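Local coordinates for protein collagen alpha1(xviii) chain (Mus musculus, PDB 1DY0) that inhibits angiogenesis as endostatin, the zinc-binding C-terminal fragment of collagen XVIII, which has a fold related to C-type lectins, at residues 5-10 with 44-49; 14-19 with 176-181; 20-25 with 117-122; 83-88 with 97-102. The protein carries 2 engineered substitutions. All blocks are in the same frame, centred on the assembly; numbering follows the deposited sequence.

Interaction 1 of 4, residues 5-10 with 44-49. With ZN (zinc ion), chain C; ZN (zinc ion), chain B.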
loop_
_atom_site.group_PDB
_atom_site.type_symbol
_atom_site.label_atom_id
_atom_site.label_comp_id
_atom_site.label_asym_id
_atom_site.label_seq_id
_atom_site.Cartn_x
_atom_site.Cartn_y
_atom_site.Cartn_z
ATOM N N HIS A 5 13.793 -17.084 11.669
ATOM C CA HIS A 5 13.826 -15.742 12.259
ATOM C C HIS A 5 13.990 -14.620 11.236
ATOM O O HIS A 5 13.938 -13.442 11.581
ATOM C CB HIS A 5 14.861 -15.666 13.382
ATOM C CG HIS A 5 16.227 -15.194 12.986
ATOM N ND1 HIS A 5 17.053 -15.894 12.126
ATOM C CD2 HIS A 5 16.916 -14.094 13.353
ATOM C CE1 HIS A 5 18.192 -15.240 11.988
ATOM N NE2 HIS A 5 18.141 -14.153 12.717
ATOM N N THR A 6 14.167 -14.981 9.970
ATOM C CA THR A 6 14.319 -13.997 8.927
ATOM C C THR A 6 13.671 -14.554 7.659
ATOM O O THR A 6 13.657 -15.776 7.446
ATOM C CB THR A 6 15.823 -13.603 8.735
ATOM O OG1 THR A 6 15.939 -12.521 7.813
ATOM C CG2 THR A 6 16.654 -14.772 8.243
ATOM N N HIS A 7 12.965 -13.683 6.941
ATOM C CA HIS A 7 12.307 -14.023 5.677
ATOM C C HIS A 7 13.385 -13.867 4.612
ATOM O O HIS A 7 14.102 -12.867 4.588
ATOM C CB HIS A 7 11.128 -13.058 5.403
ATOM C CG HIS A 7 10.482 -13.246 4.058
ATOM N ND1 HIS A 7 9.420 -14.097 3.851
ATOM C CD2 HIS A 7 10.787 -12.725 2.846
ATOM C CE1 HIS A 7 9.103 -14.107 2.563
ATOM N NE2 HIS A 7 9.925 -13.283 1.935
ATOM N N GLN A 8 13.536 -14.870 3.762
ATOM C CA GLN A 8 14.543 -14.838 2.703
ATOM C C GLN A 8 13.948 -15.131 1.334
ATOM O O GLN A 8 13.139 -16.049 1.195
ATOM C CB GLN A 8 15.603 -15.902 2.953
ATOM C CG GLN A 8 16.570 -15.656 4.081
ATOM C CD GLN A 8 17.665 -16.702 4.082
ATOM O OE1 GLN A 8 18.641 -16.598 3.336
ATOM N NE2 GLN A 8 17.467 -17.760 4.854
ATOM N N ASP A 9 14.418 -14.410 0.318
ATOM C CA ASP A 9 13.947 -14.605 -1.054
ATOM C C ASP A 9 15.167 -14.890 -1.918
ATOM O O ASP A 9 16.187 -14.211 -1.804
ATOM C CB ASP A 9 13.233 -13.351 -1.591
ATOM C CG ASP A 9 12.037 -12.944 -0.755
ATOM O OD1 ASP A 9 12.216 -12.218 0.245
ATOM O OD2 ASP A 9 10.902 -13.328 -1.102
ATOM N N PHE A 10 15.063 -15.863 -2.816
ATOM C CA PHE A 10 16.205 -16.206 -3.653
ATOM C C PHE A 10 16.003 -15.797 -5.118
ATOM O O PHE A 10 16.693 -16.275 -6.023
ATOM C CB PHE A 10 16.544 -17.698 -3.471
ATOM C CG PHE A 10 16.874 -18.067 -2.027
ATOM C CD1 PHE A 10 18.182 -17.973 -1.548
ATOM C CD2 PHE A 10 15.872 -18.480 -1.144
ATOM C CE1 PHE A 10 18.487 -18.257 -0.206
ATOM C CE2 PHE A 10 16.163 -18.767 0.198
ATOM C CZ PHE A 10 17.477 -18.659 0.669
ATOM N N VAL A 44 8.821 -8.725 11.854
ATOM C CA VAL A 44 8.524 -10.041 11.298
ATOM C C VAL A 44 9.689 -10.639 10.522
ATOM O O VAL A 44 9.550 -11.695 9.907
ATOM C CB VAL A 44 7.213 -10.073 10.443
ATOM C CG1 VAL A 44 6.021 -9.704 11.307
ATOM C CG2 VAL A 44 7.321 -9.172 9.203
ATOM N N GLY A 45 10.837 -9.968 10.548
ATOM C CA GLY A 45 12.004 -10.489 9.861
ATOM C C GLY A 45 12.233 -10.060 8.427
ATOM O O GLY A 45 13.008 -10.696 7.708
ATOM N N LEU A 46 11.527 -9.037 7.966
ATOM C CA LEU A 46 11.757 -8.581 6.609
ATOM C C LEU A 46 12.915 -7.596 6.708
ATOM O O LEU A 46 12.925 -6.698 7.555
ATOM C CB LEU A 46 10.503 -7.951 5.997
ATOM C CG LEU A 46 9.338 -8.900 5.677
ATOM C CD1 LEU A 46 8.090 -8.113 5.338
ATOM C CD2 LEU A 46 9.707 -9.816 4.531
ATOM N N SER A 47 13.921 -7.825 5.873
ATOM C CA SER A 47 15.134 -7.019 5.828
ATOM C C SER A 47 15.043 -5.768 4.958
ATOM O O SER A 47 15.805 -4.822 5.158
ATOM C CB SER A 47 16.290 -7.896 5.337
ATOM O OG SER A 47 15.951 -8.541 4.114
ATOM N N GLY A 48 14.108 -5.768 4.011
ATOM C CA GLY A 48 13.947 -4.652 3.094
ATOM C C GLY A 48 13.519 -3.334 3.702
ATOM O O GLY A 48 13.253 -3.239 4.898
ATOM N N THR A 49 13.509 -2.298 2.872
ATOM C CA THR A 49 13.101 -0.956 3.290
ATOM C C THR A 49 11.636 -0.750 2.902
ATOM O O THR A 49 11.310 -0.634 1.718
ATOM C CB THR A 49 13.973 0.118 2.599
ATOM O OG1 THR A 49 15.335 -0.019 3.035
ATOM C CG2 THR A 49 13.459 1.523 2.916
HETATM ZN ZN ZN C . 16.175 -17.852 11.522
HETATM ZN ZN ZN B . 9.428 -13.005 0.158
HETATM O O HOH W 1 13.756 -10.203 4.262
#

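Interaction 2 of 4, residues 14-19 with 176-181. With ZN (zinc ion), chain B.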
loop_
_atom_site.group_PDB
_atom_site.type_symbol
_atom_site.label_atom_id
_atom_site.label_comp_id
_atom_site.label_asym_id
_atom_site.label_seq_id
_atom_site.Cartn_x
_atom_site.Cartn_y
_atom_site.Cartn_z
ATOM N N LEU A 14 9.426 -7.633 -4.941
ATOM C CA LEU A 14 9.088 -6.492 -4.099
ATOM C C LEU A 14 7.832 -6.898 -3.333
ATOM O O LEU A 14 6.862 -7.346 -3.931
ATOM C CB LEU A 14 8.807 -5.248 -4.961
ATOM C CG LEU A 14 9.965 -4.639 -5.757
ATOM C CD1 LEU A 14 9.475 -3.443 -6.526
ATOM C CD2 LEU A 14 11.083 -4.219 -4.823
ATOM N N HIS A 15 7.855 -6.776 -2.013
ATOM C CA HIS A 15 6.695 -7.158 -1.207
ATOM C C HIS A 15 5.709 -6.032 -0.974
ATOM O O HIS A 15 6.101 -4.901 -0.682
ATOM C CB HIS A 15 7.128 -7.719 0.159
ATOM C CG HIS A 15 7.919 -8.987 0.074
ATOM N ND1 HIS A 15 9.277 -9.005 -0.170
ATOM C CD2 HIS A 15 7.544 -10.287 0.188
ATOM C CE1 HIS A 15 9.704 -10.256 -0.204
ATOM N NE2 HIS A 15 8.671 -11.049 0.005
ATOM N N LEU A 16 4.428 -6.346 -1.126
ATOM C CA LEU A 16 3.354 -5.393 -0.865
ATOM C C LEU A 16 2.642 -5.997 0.336
ATOM O O LEU A 16 2.007 -7.048 0.214
ATOM C CB LEU A 16 2.404 -5.305 -2.057
ATOM C CG LEU A 16 1.316 -4.235 -1.968
ATOM C CD1 LEU A 16 1.940 -2.884 -1.676
ATOM C CD2 LEU A 16 0.550 -4.199 -3.284
ATOM N N VAL A 17 2.758 -5.353 1.493
ATOM C CA VAL A 17 2.171 -5.888 2.713
ATOM C C VAL A 17 1.322 -4.859 3.455
ATOM O O VAL A 17 1.640 -3.678 3.480
ATOM C CB VAL A 17 3.298 -6.445 3.651
ATOM C CG1 VAL A 17 2.712 -7.269 4.787
ATOM C CG2 VAL A 17 4.283 -7.292 2.855
ATOM N N ALA A 18 0.252 -5.326 4.083
ATOM C CA ALA A 18 -0.656 -4.457 4.816
ATOM C C ALA A 18 -0.317 -4.263 6.302
ATOM O O ALA A 18 0.148 -5.196 6.984
ATOM C CB ALA A 18 -2.101 -4.980 4.676
ATOM N N LEU A 19 -0.535 -3.042 6.792
ATOM C CA LEU A 19 -0.317 -2.739 8.198
ATOM C C LEU A 19 -1.316 -3.584 8.985
ATOM O O LEU A 19 -2.405 -3.876 8.498
ATOM C CB LEU A 19 -0.525 -1.252 8.479
ATOM C CG LEU A 19 0.620 -0.368 7.987
ATOM C CD1 LEU A 19 0.289 1.067 8.241
ATOM C CD2 LEU A 19 1.903 -0.734 8.703
ATOM N N LEU A 176 -1.310 -0.076 2.940
ATOM C CA LEU A 176 -0.285 -0.993 2.452
ATOM C C LEU A 176 1.126 -0.417 2.529
ATOM O O LEU A 176 1.314 0.792 2.604
ATOM C CB LEU A 176 -0.593 -1.396 1.012
ATOM C CG LEU A 176 -1.959 -2.027 0.727
ATOM C CD1 LEU A 176 -2.132 -2.190 -0.771
ATOM C CD2 LEU A 176 -2.074 -3.366 1.415
ATOM N N CYS A 177 2.113 -1.300 2.488
ATOM C CA CYS A 177 3.520 -0.921 2.554
ATOM C C CYS A 177 4.202 -1.632 1.414
ATOM O O CYS A 177 3.982 -2.824 1.209
ATOM C CB CYS A 177 4.162 -1.381 3.869
ATOM S SG CYS A 177 3.384 -0.754 5.390
ATOM N N ILE A 178 5.030 -0.896 0.682
ATOM C CA ILE A 178 5.752 -1.427 -0.465
ATOM C C ILE A 178 7.253 -1.307 -0.231
ATOM O O ILE A 178 7.737 -0.303 0.295
ATOM C CB ILE A 178 5.370 -0.653 -1.756
ATOM C CG1 ILE A 178 6.095 -1.223 -2.971
ATOM C CG2 ILE A 178 5.674 0.846 -1.602
ATOM C CD1 ILE A 178 5.573 -2.581 -3.454
ATOM N N GLU A 179 7.979 -2.357 -0.579
ATOM C CA GLU A 179 9.423 -2.395 -0.431
ATOM C C GLU A 179 9.929 -1.479 -1.532
ATOM O O GLU A 179 9.364 -1.464 -2.623
ATOM C CB GLU A 179 9.888 -3.827 -0.655
ATOM C CG GLU A 179 11.252 -4.172 -0.129
ATOM C CD GLU A 179 11.445 -5.670 -0.012
ATOM O OE1 GLU A 179 10.547 -6.439 -0.430
ATOM O OE2 GLU A 179 12.495 -6.080 0.523
ATOM N N ASN A 180 10.959 -0.688 -1.254
ATOM C CA ASN A 180 11.457 0.255 -2.251
ATOM C C ASN A 180 12.468 -0.286 -3.279
ATOM O O ASN A 180 12.663 0.310 -4.349
ATOM C CB ASN A 180 11.977 1.528 -1.586
ATOM C CG ASN A 180 13.474 1.538 -1.416
ATOM O OD1 ASN A 180 14.005 0.884 -0.521
ATOM N ND2 ASN A 180 14.167 2.246 -2.293
ATOM N N SER A 181 13.095 -1.413 -2.958
ATOM C CA SER A 181 14.078 -2.078 -3.824
ATOM C C SER A 181 14.219 -3.522 -3.317
ATOM O O SER A 181 13.914 -3.807 -2.164
ATOM C CB SER A 181 15.425 -1.345 -3.827
ATOM O OG SER A 181 15.783 -0.910 -2.519
HETATM ZN ZN ZN B . 9.428 -13.005 0.158
#

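Interaction 3 of 4, residues 20-25 with 117-122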
loop_
_atom_site.group_PDB
_atom_site.type_symbol
_atom_site.label_atom_id
_atom_site.label_comp_id
_atom_site.label_asym_id
_atom_site.label_seq_id
_atom_site.Cartn_x
_atom_site.Cartn_y
_atom_site.Cartn_z
ATOM N N ASN A 20 -0.943 -3.943 10.207
ATOM C CA ASN A 20 -1.762 -4.800 11.058
ATOM C C ASN A 20 -3.087 -4.247 11.564
ATOM O O ASN A 20 -3.897 -4.996 12.124
ATOM C CB ASN A 20 -0.916 -5.348 12.210
ATOM C CG ASN A 20 0.192 -6.260 11.724
ATOM O OD1 ASN A 20 0.026 -6.977 10.744
ATOM N ND2 ASN A 20 1.341 -6.216 12.389
ATOM N N THR A 21 -3.316 -2.951 11.385
ATOM C CA THR A 21 -4.575 -2.339 11.797
ATOM C C THR A 21 -4.978 -1.321 10.744
ATOM O O THR A 21 -4.118 -0.766 10.055
ATOM C CB THR A 21 -4.444 -1.561 13.134
ATOM O OG1 THR A 21 -3.563 -0.445 12.959
ATOM C CG2 THR A 21 -3.890 -2.447 14.245
ATOM N N PRO A 22 -6.295 -1.139 10.526
ATOM C CA PRO A 22 -6.700 -0.141 9.529
ATOM C C PRO A 22 -6.385 1.220 10.144
ATOM O O PRO A 22 -6.266 1.328 11.370
ATOM C CB PRO A 22 -8.212 -0.370 9.413
ATOM C CG PRO A 22 -8.593 -0.933 10.740
ATOM C CD PRO A 22 -7.459 -1.903 10.998
ATOM N N LEU A 23 -6.195 2.245 9.320
ATOM C CA LEU A 23 -5.898 3.571 9.849
ATOM C C LEU A 23 -6.798 4.584 9.174
ATOM O O LEU A 23 -7.261 4.358 8.056
ATOM C CB LEU A 23 -4.431 3.969 9.590
ATOM C CG LEU A 23 -3.197 3.180 10.070
ATOM C CD1 LEU A 23 -1.981 3.937 9.614
ATOM C CD2 LEU A 23 -3.143 3.041 11.577
ATOM N N SER A 24 -7.117 5.657 9.893
ATOM C CA SER A 24 -7.927 6.737 9.351
ATOM C C SER A 24 -6.916 7.619 8.620
ATOM O O SER A 24 -5.727 7.322 8.619
ATOM C CB SER A 24 -8.597 7.531 10.479
ATOM O OG SER A 24 -7.619 8.139 11.297
ATOM N N GLY A 25 -7.374 8.730 8.061
ATOM C CA GLY A 25 -6.472 9.606 7.338
ATOM C C GLY A 25 -5.468 10.319 8.225
ATOM O O GLY A 25 -4.507 10.874 7.719
ATOM N N ALA A 117 -11.135 -7.967 11.093
ATOM C CA ALA A 117 -10.373 -6.900 11.760
ATOM C C ALA A 117 -10.342 -5.632 10.910
ATOM O O ALA A 117 -10.063 -4.543 11.412
ATOM C CB ALA A 117 -8.952 -7.351 12.066
ATOM N N TRP A 118 -10.558 -5.800 9.609
ATOM C CA TRP A 118 -10.600 -4.679 8.685
ATOM C C TRP A 118 -12.041 -4.654 8.217
ATOM O O TRP A 118 -12.417 -5.396 7.301
ATOM C CB TRP A 118 -9.641 -4.881 7.506
ATOM C CG TRP A 118 -8.190 -4.830 7.904
ATOM C CD1 TRP A 118 -7.374 -3.726 7.909
ATOM C CD2 TRP A 118 -7.380 -5.920 8.358
ATOM N NE1 TRP A 118 -6.120 -4.071 8.337
ATOM C CE2 TRP A 118 -6.095 -5.412 8.623
ATOM C CE3 TRP A 118 -7.627 -7.287 8.564
ATOM C CZ2 TRP A 118 -5.049 -6.214 9.080
ATOM C CZ3 TRP A 118 -6.586 -8.082 9.021
ATOM C CH2 TRP A 118 -5.315 -7.544 9.273
ATOM N N PRO A 119 -12.885 -3.862 8.904
ATOM C CA PRO A 119 -14.319 -3.655 8.673
ATOM C C PRO A 119 -14.635 -3.231 7.254
ATOM O O PRO A 119 -15.563 -3.744 6.627
ATOM C CB PRO A 119 -14.660 -2.539 9.657
ATOM C CG PRO A 119 -13.708 -2.771 10.761
ATOM C CD PRO A 119 -12.433 -3.013 10.018
ATOM N N GLN A 120 -13.873 -2.262 6.764
ATOM C CA GLN A 120 -14.067 -1.766 5.417
ATOM C C GLN A 120 -12.908 -2.219 4.553
ATOM O O GLN A 120 -11.740 -2.073 4.922
ATOM C CB GLN A 120 -14.217 -0.253 5.438
ATOM C CG GLN A 120 -15.513 0.177 6.095
ATOM C CD GLN A 120 -15.448 1.583 6.619
ATOM O OE1 GLN A 120 -15.578 2.544 5.869
ATOM N NE2 GLN A 120 -15.222 1.714 7.918
ATOM N N LYS A 121 -13.257 -2.827 3.427
ATOM C CA LYS A 121 -12.295 -3.363 2.478
ATOM C C LYS A 121 -11.841 -2.345 1.429
ATOM O O LYS A 121 -11.905 -2.606 0.224
ATOM C CB LYS A 121 -12.889 -4.608 1.802
ATOM C CG LYS A 121 -13.460 -5.652 2.773
ATOM C CD LYS A 121 -12.440 -6.096 3.829
ATOM C CE LYS A 121 -13.045 -7.110 4.791
ATOM N NZ LYS A 121 -12.088 -7.560 5.837
ATOM N N SER A 122 -11.427 -1.171 1.892
ATOM C CA SER A 122 -10.938 -0.119 1.009
ATOM C C SER A 122 -9.516 0.197 1.437
ATOM O O SER A 122 -9.155 -0.022 2.593
ATOM C CB SER A 122 -11.816 1.133 1.091
ATOM O OG SER A 122 -13.107 0.884 0.575
HETATM O O HOH W 2 -4.063 -1.789 7.343
#

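Interaction 4 of 4, residues 83-88 with 97-102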
loop_
_atom_site.group_PDB
_atom_site.type_symbol
_atom_site.label_atom_id
_atom_site.label_comp_id
_atom_site.label_asym_id
_atom_site.label_seq_id
_atom_site.Cartn_x
_atom_site.Cartn_y
_atom_site.Cartn_z
ATOM N N LEU A 83 1.345 -10.846 -7.190
ATOM C CA LEU A 83 0.181 -9.962 -7.274
ATOM C C LEU A 83 0.183 -9.196 -8.592
ATOM O O LEU A 83 -0.869 -8.873 -9.143
ATOM C CB LEU A 83 0.211 -8.930 -6.141
ATOM C CG LEU A 83 0.095 -9.331 -4.675
ATOM C CD1 LEU A 83 0.303 -8.088 -3.832
ATOM C CD2 LEU A 83 -1.269 -9.941 -4.387
ATOM N N SER A 84 1.378 -8.891 -9.082
ATOM C CA SER A 84 1.543 -8.138 -10.316
ATOM C C SER A 84 2.931 -8.439 -10.885
ATOM O O SER A 84 3.892 -8.642 -10.139
ATOM C CB SER A 84 1.409 -6.640 -10.015
ATOM O OG SER A 84 1.399 -5.847 -11.192
ATOM N N PRO A 85 3.045 -8.527 -12.214
ATOM C CA PRO A 85 4.341 -8.811 -12.833
ATOM C C PRO A 85 5.374 -7.692 -12.673
ATOM O O PRO A 85 6.569 -7.928 -12.789
ATOM C CB PRO A 85 3.970 -9.075 -14.295
ATOM C CG PRO A 85 2.713 -8.260 -14.483
ATOM C CD PRO A 85 1.962 -8.535 -13.217
ATOM N N SER A 86 4.926 -6.472 -12.413
ATOM C CA SER A 86 5.856 -5.367 -12.222
ATOM C C SER A 86 5.144 -4.202 -11.565
ATOM O O SER A 86 3.908 -4.178 -11.518
ATOM C CB SER A 86 6.417 -4.893 -13.559
ATOM O OG SER A 86 5.375 -4.351 -14.354
ATOM N N TRP A 87 5.924 -3.260 -11.039
ATOM C CA TRP A 87 5.402 -2.058 -10.397
ATOM C C TRP A 87 4.726 -1.236 -11.497
ATOM O O TRP A 87 3.592 -0.779 -11.356
ATOM C CB TRP A 87 6.573 -1.282 -9.769
ATOM C CG TRP A 87 6.262 0.077 -9.165
ATOM C CD1 TRP A 87 6.627 1.284 -9.669
ATOM C CD2 TRP A 87 5.603 0.346 -7.918
ATOM N NE1 TRP A 87 6.249 2.297 -8.820
ATOM C CE2 TRP A 87 5.618 1.749 -7.733
ATOM C CE3 TRP A 87 4.998 -0.452 -6.935
ATOM C CZ2 TRP A 87 5.059 2.368 -6.613
ATOM C CZ3 TRP A 87 4.436 0.166 -5.815
ATOM C CH2 TRP A 87 4.472 1.561 -5.667
ATOM N N ASP A 88 5.413 -1.131 -12.625
ATOM C CA ASP A 88 4.919 -0.383 -13.758
ATOM C C ASP A 88 3.529 -0.796 -14.238
ATOM O O ASP A 88 2.778 0.041 -14.745
ATOM C CB ASP A 88 5.920 -0.482 -14.906
ATOM C CG ASP A 88 7.021 0.538 -14.804
ATOM O OD1 ASP A 88 6.812 1.567 -14.133
ATOM O OD2 ASP A 88 8.097 0.318 -15.395
ATOM N N GLN A 97 -4.753 -3.129 -11.312
ATOM C CA GLN A 97 -5.398 -4.429 -11.416
ATOM C C GLN A 97 -4.445 -5.524 -10.917
ATOM O O GLN A 97 -3.335 -5.655 -11.417
ATOM C CB GLN A 97 -5.766 -4.678 -12.881
ATOM C CG GLN A 97 -6.543 -5.951 -13.141
ATOM C CD GLN A 97 -7.934 -5.885 -12.574
ATOM O OE1 GLN A 97 -8.742 -5.058 -12.993
ATOM N NE2 GLN A 97 -8.228 -6.755 -11.620
ATOM N N LEU A 98 -4.863 -6.257 -9.890
ATOM C CA LEU A 98 -4.060 -7.339 -9.320
ATOM C C LEU A 98 -4.319 -8.614 -10.108
ATOM O O LEU A 98 -5.229 -8.663 -10.938
ATOM C CB LEU A 98 -4.443 -7.591 -7.846
ATOM C CG LEU A 98 -4.120 -6.591 -6.723
ATOM C CD1 LEU A 98 -4.734 -7.056 -5.404
ATOM C CD2 LEU A 98 -2.622 -6.436 -6.583
ATOM N N GLN A 99 -3.523 -9.643 -9.842
ATOM C CA GLN A 99 -3.682 -10.935 -10.498
ATOM C C GLN A 99 -4.960 -11.593 -9.976
ATOM O O GLN A 99 -5.320 -11.407 -8.817
ATOM C CB GLN A 99 -2.493 -11.825 -10.157
ATOM C CG GLN A 99 -1.913 -12.572 -11.339
ATOM C CD GLN A 99 -1.098 -11.678 -12.261
ATOM O OE1 GLN A 99 -1.499 -10.561 -12.588
ATOM N NE2 GLN A 99 0.059 -12.170 -12.680
ATOM N N PRO A 100 -5.656 -12.387 -10.808
ATOM C CA PRO A 100 -6.887 -13.034 -10.339
ATOM C C PRO A 100 -6.673 -13.935 -9.123
ATOM O O PRO A 100 -5.696 -14.689 -9.060
ATOM C CB PRO A 100 -7.342 -13.830 -11.560
ATOM C CG PRO A 100 -6.054 -14.108 -12.291
ATOM C CD PRO A 100 -5.368 -12.771 -12.198
ATOM N N GLY A 101 -7.563 -13.799 -8.141
ATOM C CA GLY A 101 -7.482 -14.591 -6.923
ATOM C C GLY A 101 -6.399 -14.163 -5.939
ATOM O O GLY A 101 -6.214 -14.800 -4.892
ATOM N N ALA A 102 -5.704 -13.075 -6.269
ATOM C CA ALA A 102 -4.620 -12.527 -5.448
ATOM C C ALA A 102 -5.045 -12.192 -4.021
ATOM O O ALA A 102 -6.168 -11.741 -3.784
ATOM C CB ALA A 102 -4.024 -11.286 -6.127
HETATM O O HOH W 3 -1.150 -4.666 -12.836
#

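Interaction 1 of 4, residues 5-10 with 44-49
His7 and Leu46 lie side by side with their side chains running the same way, the imidazole set obliquely against one leucine methyl. Leu46 CD2 comes within 3.5 Å of both His7 CG and His7 CD2, so it touches the CG-CD2 bond while NE2, farther along, is left to the metal. The histidine reaches this place because its CG stands anti to the backbone N (chi1 174°), which carries the ring past Leu46 to the zinc ion. His7 NE2 binds that zinc ion at 1.9 Å, and Asp9 OD2 binds it at 2.0 Å; His15 and Asp80 complete the site.

The backbones are joined as well. His7 N donates to Gly45 O over 3.1 Å in a nearly straight bond (168°), although the donor sits well above the carbonyl plane. A weak bond from Thr6 OG1 reaches the same oxygen. Gly45, with positive phi, is the C-prime residue of the Schellman motif that ends helix 29-42, and its CA passes close to His5 O. One water extends the pairing, donating to His7 O and accepting from Ser47 N.

With its main chain tied to the helix end and its CG and CD2 against a leucine methyl, His7 is placed for metal binding, and the zinc ion in turn fastens this N-terminal segment to the domain.

Interaction 2 of 4, residues 14-19 with 176-181
His15 carries its CG beside its own backbone N (chi1 -64°), whereas Glu179 sends CG anti to the backbone N (chi1 -161°) and runs on extended; together these torsions lay imidazole and carboxylate side by side across two antiparallel strands, 14-18 and 176-179, in the mixed sheet of the endostatin fold. Glu179 OE1 takes two bonds from the one residue. His15 ND1 donates to its syn lone pair at 2.9 Å, with the oxygen almost exactly in the ring plane, and His15 N donates to its anti lone pair at 3.1 Å. The backbone bond holds the carboxylate oxygen, and the ND1 bond fixes the rotation of the ring, leaving NE2 turned to the zinc ion and making Glu179 a second-shell residue of the site; its carboxylate would probably also make the imidazole a stronger zinc ligand.

Between the strands, Val17 and Cys177 form the hydrogen-bonded pair, Val17 N giving to Cys177 O over 2.8 Å and Cys177 N returning to Val17 O. Glu179 N donates to His15 O. Leu16 and Ala18 share a face with Leu176 and Ile178: Leu16 CD1 lies 4.0 Å from Leu176 CB and also meets Ile178 CD1, while Ala18 CB rests on Leu176 CD2.

Val17 and Cys177 point to the other face, where Cys177 is joined by a disulfide to Cys37 of helix 29-42. Just past the strand end, a methyl covers this sulfur: Leu19 CD2 lies 3.6 Å from Cys177 SG.

Interaction 3 of 4, residues 20-25 with 117-122
Two loops of the endostatin domain meet here, the one that leaves strand 14-18 and the one that leads into strand 122-124, and their meeting is a proline-tryptophan contact. Pro22 lies obliquely across the pyrrole end of the Trp118 indole. Its CD is 3.6 Å from Trp118 CD1, and Pro22 CB comes to 3.8 Å from the same Trp118 CD1, so two ring carbons of the proline close on a single indole carbon. On the six-membered ring, Trp118 CZ2 approaches Asn20 O at 3.5 Å. With CG anti to the carbonyl carbon (chi1 -68°), the indole is directed along residues 20-22.

Ala117 CB packs on one face of the indole, toward its rim. The indole N-H is taken up by a water: Trp118 NE1 donates to it at 3.2 Å, and the water donates to Thr21 O, bridging the two loops. Within 117-122, Lys121 folds back so that NZ donates to Trp118 O at 2.6 Å, in the carbonyl plane; the same amine also bonds to Val112 O.

Around this pair, Asn20 N is bonded to the side chain of Gln40 on helix 29-42 and Asn20 OD1 to the backbone of Asp108, while Leu23 O accepts from Trp124 NE1 of strand 122-124, so that the contact is tied to the helix through Asn20 and to the strand through Leu23.

Interaction 4 of 4, residues 83-88 with 97-102
Leu83 sits at a classic beta bulge, where it and Ser84 both face Ile75 of the neighbouring strand, and from this corner at the sheet's outer strand its side chain turns to the loop 97-102. Its CB meets Leu98 CD2 at 3.8 Å. CG lies beside the backbone N (chi1 -65°), and the branch beyond it divides: CD2 runs to Ala102 CB at 3.5 Å, while CD1 turns to Leu16 on the sheet. The leucine is thus buried between the sheet, Leu98 just before the turn, and Ala102 at its end.

That turn is a type II beta turn from Gln99 to Ala102, closed by a bond from Ala102 N to Gln99 O. Gly101, with positive phi, occupies its third position. By drawing the chain round, the turn brings Ala102 back to the same leucine that Leu98 touches.

The main chain adds a polar link beside these methyls. Gln99 N donates to Leu83 O over 2.9 Å, moderately bent at the hydrogen (137°), and Leu98 CA makes a CA-H...O contact with the same oxygen. Farther out, the Gln99 side chain bends at chi2 and crosses Pro85, with its amide near the proline ring. A water donates to Gln97 O on one side and lies near Ser84 on the other. At the outer margin of the contact, Pro85 CD stands 4.1 Å from Gln99 OE1.

From the N terminus, segment 5-10 opens interaction 1, whose loop holds strand 14-18 and helix 29-42. Strand 14-18 soon follows and pairs with 176-179, closing the longest loop. Interactions 1 and 2 therefore cross, sharing one zinc ion and a probable hydrogen bond from Asn180 N to Thr49 O. Interaction 1 also crosses interaction 3, which closes about 90 residues between the loops before helix 29-42 and strand 122-124 and nests within interaction 2. Interaction 4, closing just eight residues after interaction 1 has ended, nests within interaction 3. Leu19 O packs on Trp118 and Ile178 on Trp87, so strand 14-18, with the residue after it, and strand 176-179 lie between the other contacts.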